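Local atomic coordinates of putative antitoxin VapB45 (Mycobacterium tuberculosis, PDB entry 5AF3), a protein that is possibly the antitoxin of a type II toxin-antitoxin system, paired with the toxin VapC45, and probably binds DNA. Residues Ala21-Tyr26 with Val73-Ala78. Sequence-based numbering, arbitrary orientation.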
loop_
_atom_site.group_PDB
_atom_site.type_symbol
_atom_site.label_atom_id
_atom_site.label_comp_id
_atom_site.label_asym_id
_atom_site.label_seq_id
_atom_site.Cartn_x
_atom_site.Cartn_y
_atom_site.Cartn_z
ATOM N N ALA A 21 -7.689 -11.601 8.645
ATOM C CA ALA A 21 -8.084 -10.519 7.737
ATOM C C ALA A 21 -7.414 -9.175 8.093
ATOM O O ALA A 21 -6.843 -8.489 7.218
ATOM C CB ALA A 21 -9.642 -10.383 7.745
ATOM N N GLU A 22 -7.491 -8.802 9.370
ATOM C CA GLU A 22 -6.889 -7.548 9.846
ATOM C C GLU A 22 -5.382 -7.594 9.678
ATOM O O GLU A 22 -4.785 -6.654 9.158
ATOM C CB GLU A 22 -7.226 -7.278 11.323
ATOM C CG GLU A 22 -8.677 -6.780 11.583
ATOM C CD GLU A 22 -9.208 -7.134 12.980
ATOM O OE1 GLU A 22 -8.429 -7.693 13.797
ATOM O OE2 GLU A 22 -10.414 -6.842 13.265
ATOM N N ALA A 23 -4.772 -8.712 10.102
ATOM C CA ALA A 23 -3.312 -8.826 10.065
ATOM C C ALA A 23 -2.806 -8.770 8.633
ATOM O O ALA A 23 -1.762 -8.191 8.348
ATOM C CB ALA A 23 -2.863 -10.101 10.783
ATOM N N SER A 24 -3.583 -9.343 7.714
ATOM C CA SER A 24 -3.209 -9.297 6.296
ATOM C C SER A 24 -3.118 -7.841 5.812
ATOM O O SER A 24 -2.212 -7.490 5.075
ATOM C CB SER A 24 -4.236 -10.104 5.476
ATOM O OG SER A 24 -4.184 -9.715 4.115
ATOM N N ARG A 25 -4.051 -6.998 6.255
ATOM C CA ARG A 25 -4.090 -5.591 5.820
ATOM C C ARG A 25 -2.946 -4.802 6.446
ATOM O O ARG A 25 -2.181 -4.125 5.747
ATOM C CB ARG A 25 -5.425 -4.949 6.197
ATOM C CG ARG A 25 -6.607 -5.551 5.508
ATOM C CD ARG A 25 -7.850 -4.776 5.856
ATOM N NE ARG A 25 -8.843 -5.695 6.409
ATOM C CZ ARG A 25 -9.415 -5.573 7.605
ATOM N NH1 ARG A 25 -9.128 -4.528 8.390
ATOM N NH2 ARG A 25 -10.301 -6.492 7.996
ATOM N N TYR A 26 -2.798 -4.949 7.765
ATOM C CA TYR A 26 -1.766 -4.198 8.484
ATOM C C TYR A 26 -0.332 -4.546 8.072
ATOM O O TYR A 26 0.504 -3.666 8.002
ATOM C CB TYR A 26 -1.928 -4.343 9.998
ATOM C CG TYR A 26 -3.316 -4.138 10.555
ATOM C CD1 TYR A 26 -4.272 -3.300 9.920
ATOM C CD2 TYR A 26 -3.698 -4.785 11.726
ATOM C CE1 TYR A 26 -5.570 -3.130 10.471
ATOM C CE2 TYR A 26 -4.976 -4.610 12.263
ATOM C CZ TYR A 26 -5.890 -3.781 11.626
ATOM O OH TYR A 26 -7.139 -3.643 12.208
ATOM N N VAL A 73 2.370 -10.804 20.150
ATOM C CA VAL A 73 3.619 -11.506 19.798
ATOM C C VAL A 73 3.505 -12.230 18.435
ATOM O O VAL A 73 4.515 -12.267 17.672
ATOM C CB VAL A 73 4.121 -12.485 20.928
ATOM C CG1 VAL A 73 3.208 -13.665 21.061
ATOM C CG2 VAL A 73 5.602 -12.900 20.669
ATOM N N GLY A 74 2.337 -12.813 18.145
ATOM C CA GLY A 74 2.078 -13.506 16.878
ATOM C C GLY A 74 2.083 -12.573 15.662
ATOM O O GLY A 74 2.563 -12.937 14.572
ATOM N N ILE A 75 1.491 -11.386 15.792
ATOM C CA ILE A 75 1.566 -10.438 14.672
ATOM C C ILE A 75 3.007 -9.939 14.450
ATOM O O ILE A 75 3.416 -9.648 13.312
ATOM C CB ILE A 75 0.535 -9.258 14.757
ATOM C CG1 ILE A 75 0.171 -8.832 13.317
ATOM C CG2 ILE A 75 1.073 -8.084 15.550
ATOM C CD1 ILE A 75 -0.956 -7.818 13.247
ATOM N N ALA A 76 3.790 -9.886 15.530
ATOM C CA ALA A 76 5.176 -9.425 15.462
ATOM C C ALA A 76 5.974 -10.500 14.705
ATOM O O ALA A 76 6.764 -10.175 13.812
ATOM C CB ALA A 76 5.749 -9.230 16.915
ATOM N N GLU A 77 5.739 -11.768 15.053
ATOM C CA GLU A 77 6.366 -12.908 14.348
ATOM C C GLU A 77 5.936 -12.913 12.855
ATOM O O GLU A 77 6.761 -13.073 11.948
ATOM C CB GLU A 77 5.974 -14.208 15.054
ATOM C CG GLU A 77 6.584 -14.270 16.483
ATOM C CD GLU A 77 6.047 -15.400 17.339
ATOM O OE1 GLU A 77 4.898 -15.840 17.097
ATOM O OE2 GLU A 77 6.829 -15.854 18.236
ATOM N N ALA A 78 4.654 -12.683 12.599
ATOM C CA ALA A 78 4.146 -12.601 11.207
ATOM C C ALA A 78 4.791 -11.437 10.445
ATOM O O ALA A 78 5.112 -11.564 9.260
ATOM C CB ALA A 78 2.600 -12.500 11.176
#
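Ala23 and Ile75 mark the closest backbone approach between the helical segments 21-26 and 73-78, their CA atoms lying 6.9 Å apart. Both CB atoms are directed toward the opposing segment, and the interface is small, burying 99 Å² over the two sides together. Since every cross-segment contact is between apolar carbons, the association is one of van der Waals packing and exclusion of water.

Ile75 spans the gap with its longer branch. Its CG1 departs some 30° from anti to the backbone N (chi1 -150°), and CD1 continues extended beyond it (chi2 172°), carrying this methyl to Ala23. There CD1 sits 3.9 Å from Ala23 CB and 4.1 Å from Ala23 CA, while Ile75 CG1 passes 4.2 Å from that same CB. The small alanine side chain thus lets the methyl lie close to the helix backbone.

Tyr26, three residues on and nearly one helical turn away, borders the same methyl more loosely: its CD2 is 4.4 Å from Ile75 CD1, which approaches the ring edge near the ring plane rather than over a face. One face of the ring instead has Glu22 O 3.2 Å above its plane, displaced toward the rim; that oxygen also accepts the helical hydrogen bond from Tyr26 N (3.0 Å).

All three touching residues are buried. Leu27 and Tyr18 add to the packing around Ile75, and Leu34 of helix 31-38 touches both Ala23 and Ala78, so this second short helix reaches both of the others. Ser24 OG bonds to Val29 O, in the turn joining helices 20-27 and 31-38. Two successive short helices packed against the longer helix 72-86, all in the region assigned to a putative DNA-binding helix-turn-helix family, are consistent with that fold, where Ile75 packs the first helix of the pair against the later one.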